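Local coordinates for predicted acetyltransferase (Clostridium acetobutylicum, PDB 3MGD), which binds acetyl coenzyme A and probably transfers its acyl group, as in other GNAT-family acetyltransferases, at residues N3-K6 with A7-K10; E37-R40 with Y41-K45; V110-A113 with K114-I118. All blocks are in the same frame, centred on the assembly; numbering follows the deposited sequence.

Contact 1 of 3, residues N3-K6 with A7-K10; sequences NYRK and ADMK
Ala-7, where strand 3-6 runs out into loop, still pairs through its backbone with Glu-53, so the edge pairing with strand 51-58 continues one residue past the strand. Its methyl turns away from the strand.

At Asp-8 the side chain swings back over the chain it has just left and meets Arg-5. CG stands beside the backbone N (chi1 -53°), which aims the carboxylate at the end of the strand instead of onward along the loop. There OD2 faces Arg-5 NH1 at 3.8 Å, a long salt bridge. The two side chains cross at about a right angle, with guanidinium and carboxylate planes turned 35° apart. Water bridges the gap between the two charges. One molecule sits in the guanidinium plane at its edge, accepting a hydrogen bond from Arg-5 NH1 at 3.0 Å. It donates in turn to Lys-6 O at 2.6 Å and to Asp-8 OD2 at 3.0 Å. A second donates to the same Lys-6 O and, over 2.7 Å, to Asp-8 OD1. Both carboxylate oxygens are thus tied through solvent to one strand carbonyl.

Asp-8 is not the main partner of Arg-5: NH1 forms a salt bridge with Asp-11, whose OD2 also accepts from Asp-8 N, and NH2 forms one with Glu-57. From Met-9 the chain coils into a short 3-10 segment leading towards helix 12-25. This is the exit from the first strand, at the edge of the mixed sheet, into the first helix of a GNAT fold.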
# COMPACT_ATOMS: atom_id res chain seq x y z
N ASN A 3 -22.84 1.69 20.86
CA ASN A 3 -23.22 2.41 19.64
C ASN A 3 -22.06 2.59 18.65
O ASN A 3 -20.94 2.89 19.02
CB ASN A 3 -23.93 3.73 19.94
CG ASN A 3 -23.00 4.81 20.45
OD1 ASN A 3 -22.64 4.82 21.63
ND2 ASN A 3 -22.63 5.73 19.57
N TYR A 4 -22.37 2.39 17.37
CA TYR A 4 -21.35 2.49 16.33
C TYR A 4 -21.57 3.72 15.46
O TYR A 4 -22.70 4.00 15.04
CB TYR A 4 -21.39 1.24 15.44
CG TYR A 4 -20.95 -0.02 16.15
CD1 TYR A 4 -21.82 -0.72 16.98
CD2 TYR A 4 -19.66 -0.50 15.98
CE1 TYR A 4 -21.41 -1.89 17.63
CE2 TYR A 4 -19.24 -1.66 16.61
CZ TYR A 4 -20.11 -2.35 17.43
OH TYR A 4 -19.67 -3.50 18.05
N ARG A 5 -20.49 4.45 15.19
CA ARG A 5 -20.55 5.61 14.30
C ARG A 5 -19.22 5.81 13.59
O ARG A 5 -18.18 5.30 14.04
CB ARG A 5 -20.92 6.88 15.07
CG ARG A 5 -19.89 7.31 16.11
CD ARG A 5 -20.33 8.56 16.86
NE ARG A 5 -19.34 8.96 17.84
CZ ARG A 5 -18.38 9.84 17.61
NH1 ARG A 5 -18.28 10.42 16.42
NH2 ARG A 5 -17.51 10.15 18.56
N LYS A 6 -19.24 6.56 12.49
CA LYS A 6 -18.01 6.92 11.78
C LYS A 6 -17.43 8.18 12.40
O LYS A 6 -18.16 9.11 12.74
CB LYS A 6 -18.29 7.11 10.28
CG LYS A 6 -18.48 5.80 9.52
CD LYS A 6 -19.14 5.97 8.16
CE LYS A 6 -20.58 6.46 8.33
NZ LYS A 6 -21.37 6.35 7.07
N ALA A 7 -16.12 8.19 12.60
CA ALA A 7 -15.43 9.33 13.21
C ALA A 7 -15.52 10.60 12.35
O ALA A 7 -15.46 10.51 11.12
CB ALA A 7 -13.97 8.98 13.47
N ASP A 8 -15.65 11.75 13.01
CA ASP A 8 -15.67 13.07 12.36
C ASP A 8 -14.40 13.83 12.71
O ASP A 8 -13.62 13.39 13.56
CB ASP A 8 -16.83 13.93 12.89
CG ASP A 8 -18.18 13.23 12.81
OD1 ASP A 8 -18.53 12.75 11.71
OD2 ASP A 8 -18.88 13.19 13.84
N MSE A 9 -14.21 14.99 12.10
CA MSE A 9 -13.06 15.84 12.40
C MSE A 9 -12.93 16.07 13.90
O MSE A 9 -11.82 16.07 14.43
CB MSE A 9 -13.16 17.19 11.68
CG MSE A 9 -13.31 17.08 10.17
SE MSE A 9 -11.82 16.21 9.21
CE MSE A 9 -10.46 17.60 9.42
N LYS A 10 -14.06 16.26 14.57
CA LYS A 10 -14.10 16.52 16.02
C LYS A 10 -13.45 15.41 16.85
O LYS A 10 -13.00 15.64 17.98
CB LYS A 10 -15.56 16.71 16.45
CG LYS A 10 -15.78 17.10 17.89
CD LYS A 10 -17.28 17.12 18.19
CE LYS A 10 -17.59 17.54 19.63
NZ LYS A 10 -19.07 17.55 19.86
O HOH W 1 -20.02 10.47 13.96
O HOH W 2 -19.63 10.59 10.42

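Contact 2 of 3, residues E37-R40 with Y41-K45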
# COMPACT_ATOMS: atom_id res chain seq x y z
N GLU A 37 2.36 14.34 13.34
CA GLU A 37 2.18 13.57 12.11
C GLU A 37 0.88 12.77 12.11
O GLU A 37 0.21 12.66 11.07
CB GLU A 37 3.37 12.63 11.90
CG GLU A 37 4.68 13.34 11.54
CD GLU A 37 5.48 13.81 12.75
OE1 GLU A 37 4.96 13.83 13.90
OE2 GLU A 37 6.65 14.19 12.55
N LEU A 38 0.54 12.19 13.26
CA LEU A 38 -0.74 11.47 13.39
C LEU A 38 -1.91 12.44 13.16
O LEU A 38 -2.83 12.15 12.40
CB LEU A 38 -0.85 10.81 14.78
CG LEU A 38 -0.06 9.52 15.04
CD1 LEU A 38 -0.09 9.12 16.53
CD2 LEU A 38 -0.56 8.38 14.15
N THR A 39 -1.87 13.59 13.82
CA THR A 39 -2.96 14.57 13.70
C THR A 39 -3.12 15.08 12.28
O THR A 39 -4.24 15.25 11.79
CB THR A 39 -2.71 15.78 14.61
OG1 THR A 39 -2.54 15.33 15.96
CG2 THR A 39 -3.87 16.77 14.54
N ARG A 40 -2.00 15.32 11.62
CA ARG A 40 -2.03 15.73 10.21
C ARG A 40 -2.58 14.61 9.32
O ARG A 40 -3.36 14.89 8.42
CB ARG A 40 -0.64 16.16 9.76
CG ARG A 40 -0.56 16.66 8.32
CD ARG A 40 0.85 17.17 8.05
NE ARG A 40 1.83 16.10 8.18
CZ ARG A 40 3.15 16.28 8.27
NH1 ARG A 40 3.66 17.50 8.27
NH2 ARG A 40 3.95 15.22 8.38
N TYR A 41 -2.18 13.37 9.57
CA TYR A 41 -2.68 12.22 8.80
C TYR A 41 -4.20 12.10 8.87
O TYR A 41 -4.88 11.92 7.85
CB TYR A 41 -2.04 10.91 9.26
CG TYR A 41 -2.61 9.70 8.55
CD1 TYR A 41 -2.18 9.35 7.28
CD2 TYR A 41 -3.58 8.91 9.16
CE1 TYR A 41 -2.71 8.25 6.62
CE2 TYR A 41 -4.12 7.81 8.51
CZ TYR A 41 -3.67 7.49 7.24
OH TYR A 41 -4.21 6.40 6.59
N PHE A 42 -4.74 12.17 10.09
CA PHE A 42 -6.19 12.07 10.29
C PHE A 42 -6.89 13.26 9.68
O PHE A 42 -7.88 13.11 8.96
CB PHE A 42 -6.54 11.94 11.79
CG PHE A 42 -6.32 10.55 12.34
CD1 PHE A 42 -7.13 9.50 11.94
CD2 PHE A 42 -5.32 10.30 13.27
CE1 PHE A 42 -6.94 8.23 12.44
CE2 PHE A 42 -5.12 9.03 13.79
CZ PHE A 42 -5.93 7.99 13.38
N ASN A 43 -6.38 14.46 9.94
CA ASN A 43 -6.98 15.66 9.35
C ASN A 43 -7.11 15.60 7.84
O ASN A 43 -8.18 15.87 7.29
CB ASN A 43 -6.22 16.93 9.77
CG ASN A 43 -6.75 17.53 11.07
OD1 ASN A 43 -7.80 18.19 11.09
ND2 ASN A 43 -6.04 17.29 12.16
N ASN A 44 -6.02 15.24 7.17
CA ASN A 44 -6.01 15.15 5.72
C ASN A 44 -6.87 14.03 5.14
O ASN A 44 -7.66 14.26 4.21
CB ASN A 44 -4.57 15.01 5.22
CG ASN A 44 -3.86 16.36 5.14
OD1 ASN A 44 -3.97 17.08 4.15
ND2 ASN A 44 -3.15 16.71 6.20
N LYS A 45 -6.72 12.83 5.67
CA LYS A 45 -7.38 11.66 5.08
C LYS A 45 -8.88 11.65 5.41
O LYS A 45 -9.70 11.20 4.61
CB LYS A 45 -6.73 10.36 5.54
CG LYS A 45 -5.27 10.19 5.09
CD LYS A 45 -5.09 10.36 3.58
CE LYS A 45 -3.62 10.14 3.18
NZ LYS A 45 -3.36 10.42 1.74
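Asn-43 lays its amide alongside Thr-39, the two side chains pointing the same way, with ND2 3.3 Å from the Thr-39 methyl CG2. The same ND2 donates to Thr-39 O at 2.7 Å, from 48° above the carbonyl plane. Asn-43 N binds that oxygen from the opposite face, so one carbonyl is gripped by backbone and side chain of a single residue. Thr-39 OG1 turns the other way along the helix, to the carbonyl of Asp-35.

One residue on, the pattern recurs. Asn-44 ND2 reaches Arg-40 O at 2.9 Å, almost within its own amide plane, while Asn-44 N takes the other face. Arg-40 swings CG to the far side from its own N (chi1 -178°), alongside this amide and 3.3 Å from ND2.

All this lies on helix 35-47, one of two helices between the first two strands of the GNAT fold. Its buried side carries Phe-42, whose CD2 is 3.2 Å from Leu-38 O and whose ring packs on Val-16 and Leu-51. Lys-45 CG rests 3.6 Å above one face of the Tyr-41 ring, towards its rim. In the second subunit, Pro-75 meets Leu-38 and Tyr-41, and Asp-72 forms a salt bridge with Lys-45 NZ.

Contact 3 of 3, residues V110-A113 with K114-I118; sequences VNEA and KERNI
Val-110 O and Asn-111 O accept from Lys-114 N and Glu-115 N in regular helical bonds, each 3.0 Å long, and then the helix stops in a Schellman motif. Ile-118 N turns back to Ala-113 O at 2.9 Å, enclosing the bond from Asn-117 N to Lys-114 O. Asn-117, with a positive phi of 58°, is the C-prime residue, whose left-handed backbone breaks the helix. Ala-113 O also takes Arg-116 N, from the opposite face of its plane. The turn closes helix 101-115 of the beta-alpha-beta crossover from strand 83-92 to strand 120-124; the start of this helix belongs to the acetyl-CoA site.

Across the turn, Ala-113 and Ile-118 make apolar contact, CB to CB 4.1 Å, with Ile-118 and Arg-116 both resting on Phe-70 of strand 61-72. Arg-116 is modelled in two conformers, and its grip on Glu-112 holds for this one alone: bent at chi3 (-62°), it brings NE and NH2 side-on to the single atom Glu-112 O, both from the same face. NH2 also meets Glu-112 OE1 in a salt bridge whose hydrogen bond is weak; the approach is too short to lean on. The other carboxylate oxygen, OE2, is held by Trp-54 NE1. On the exposed side Asn-111 and Glu-115 run side by side, and one water spans them, donating to Asn-111 OD1 at 2.6 Å and to Glu-115 OE2 at 2.9 Å.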
# COMPACT_ATOMS: atom_id res chain seq x y z
N VAL A 110 -15.53 -3.85 5.17
CA VAL A 110 -15.79 -4.47 3.89
C VAL A 110 -16.91 -3.72 3.18
O VAL A 110 -16.86 -3.50 1.97
CB VAL A 110 -16.14 -5.97 4.06
CG1 VAL A 110 -16.88 -6.50 2.84
CG2 VAL A 110 -14.86 -6.76 4.34
N ASN A 111 -17.92 -3.31 3.94
CA ASN A 111 -19.00 -2.54 3.33
C ASN A 111 -18.53 -1.19 2.77
O ASN A 111 -18.98 -0.77 1.70
CB ASN A 111 -20.17 -2.38 4.29
CG ASN A 111 -21.27 -1.50 3.72
OD1 ASN A 111 -21.93 -1.87 2.76
ND2 ASN A 111 -21.45 -0.32 4.32
N GLU A 112 -17.64 -0.50 3.49
CA GLU A 112 -17.09 0.77 2.99
C GLU A 112 -16.41 0.54 1.64
O GLU A 112 -16.50 1.37 0.73
CB GLU A 112 -16.08 1.38 3.97
CG GLU A 112 -16.67 1.75 5.33
CD GLU A 112 -17.72 2.84 5.26
OE1 GLU A 112 -17.68 3.67 4.32
OE2 GLU A 112 -18.60 2.86 6.15
N ALA A 113 -15.72 -0.58 1.53
CA ALA A 113 -15.01 -0.92 0.30
C ALA A 113 -15.96 -1.15 -0.88
O ALA A 113 -15.77 -0.61 -1.96
CB ALA A 113 -14.13 -2.16 0.52
N LYS A 114 -16.99 -1.95 -0.65
CA LYS A 114 -17.95 -2.28 -1.69
C LYS A 114 -18.67 -1.03 -2.18
O LYS A 114 -18.93 -0.88 -3.37
CB LYS A 114 -18.99 -3.26 -1.16
CG LYS A 114 -18.47 -4.64 -0.89
CD LYS A 114 -19.64 -5.55 -0.51
CE LYS A 114 -19.23 -7.00 -0.49
NZ LYS A 114 -20.42 -7.86 -0.23
N GLU A 115 -19.00 -0.13 -1.26
CA GLU A 115 -19.73 1.09 -1.64
C GLU A 115 -18.88 2.00 -2.54
O GLU A 115 -19.38 2.91 -3.19
CB GLU A 115 -20.21 1.83 -0.39
CG GLU A 115 -21.44 1.18 0.26
CD GLU A 115 -22.70 1.31 -0.61
OE1 GLU A 115 -23.13 2.45 -0.87
OE2 GLU A 115 -23.24 0.26 -1.05
N ARG A 116 -17.58 1.73 -2.57
CA ARG A 116 -16.64 2.49 -3.39
C ARG A 116 -16.09 1.65 -4.53
O ARG A 116 -15.06 1.99 -5.13
CB ARG A 116 -15.48 3.00 -2.54
CG ARG A 116 -15.48 4.51 -2.29
CD ARG A 116 -14.83 4.79 -0.96
NE ARG A 116 -15.61 4.15 0.09
CZ ARG A 116 -16.27 4.80 1.05
NH1 ARG A 116 -16.22 6.12 1.11
NH2 ARG A 116 -16.96 4.12 1.94
N ASN A 117 -16.76 0.54 -4.83
CA ASN A 117 -16.35 -0.35 -5.91
C ASN A 117 -14.93 -0.90 -5.74
O ASN A 117 -14.16 -0.99 -6.71
CB ASN A 117 -16.50 0.34 -7.27
CG ASN A 117 -17.96 0.60 -7.62
OD1 ASN A 117 -18.85 -0.11 -7.16
ND2 ASN A 117 -18.21 1.61 -8.45
N ILE A 118 -14.61 -1.29 -4.52
CA ILE A 118 -13.32 -1.89 -4.22
C ILE A 118 -13.55 -3.32 -3.76
O ILE A 118 -14.45 -3.57 -2.95
CB ILE A 118 -12.58 -1.10 -3.12
CG1 ILE A 118 -12.13 0.25 -3.67
CG2 ILE A 118 -11.40 -1.91 -2.57
CD1 ILE A 118 -11.43 1.13 -2.65
O HOH W 3 -22.49 -2.16 0.27

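Contact 1 touches both of the others. The selenomethionine at Met-9 brings CE to 3.2 Å from Asn-43 OD1, packing the loop after the first strand against contact 2. At the strand end, Lys-6 CD lies 3.7 Å from Glu-112 OE2 of contact 3. Contacts 2 and 3 do not meet: their centres are 22 Å apart and their nearest atoms about 9 Å. Each of these two touches the second subunit, through different residues there. None of the three lines the cofactor site directly: the side chain of Phe-42 is about 11 Å and that of Val-110 about 12 Å from the bound acetyl coenzyme A.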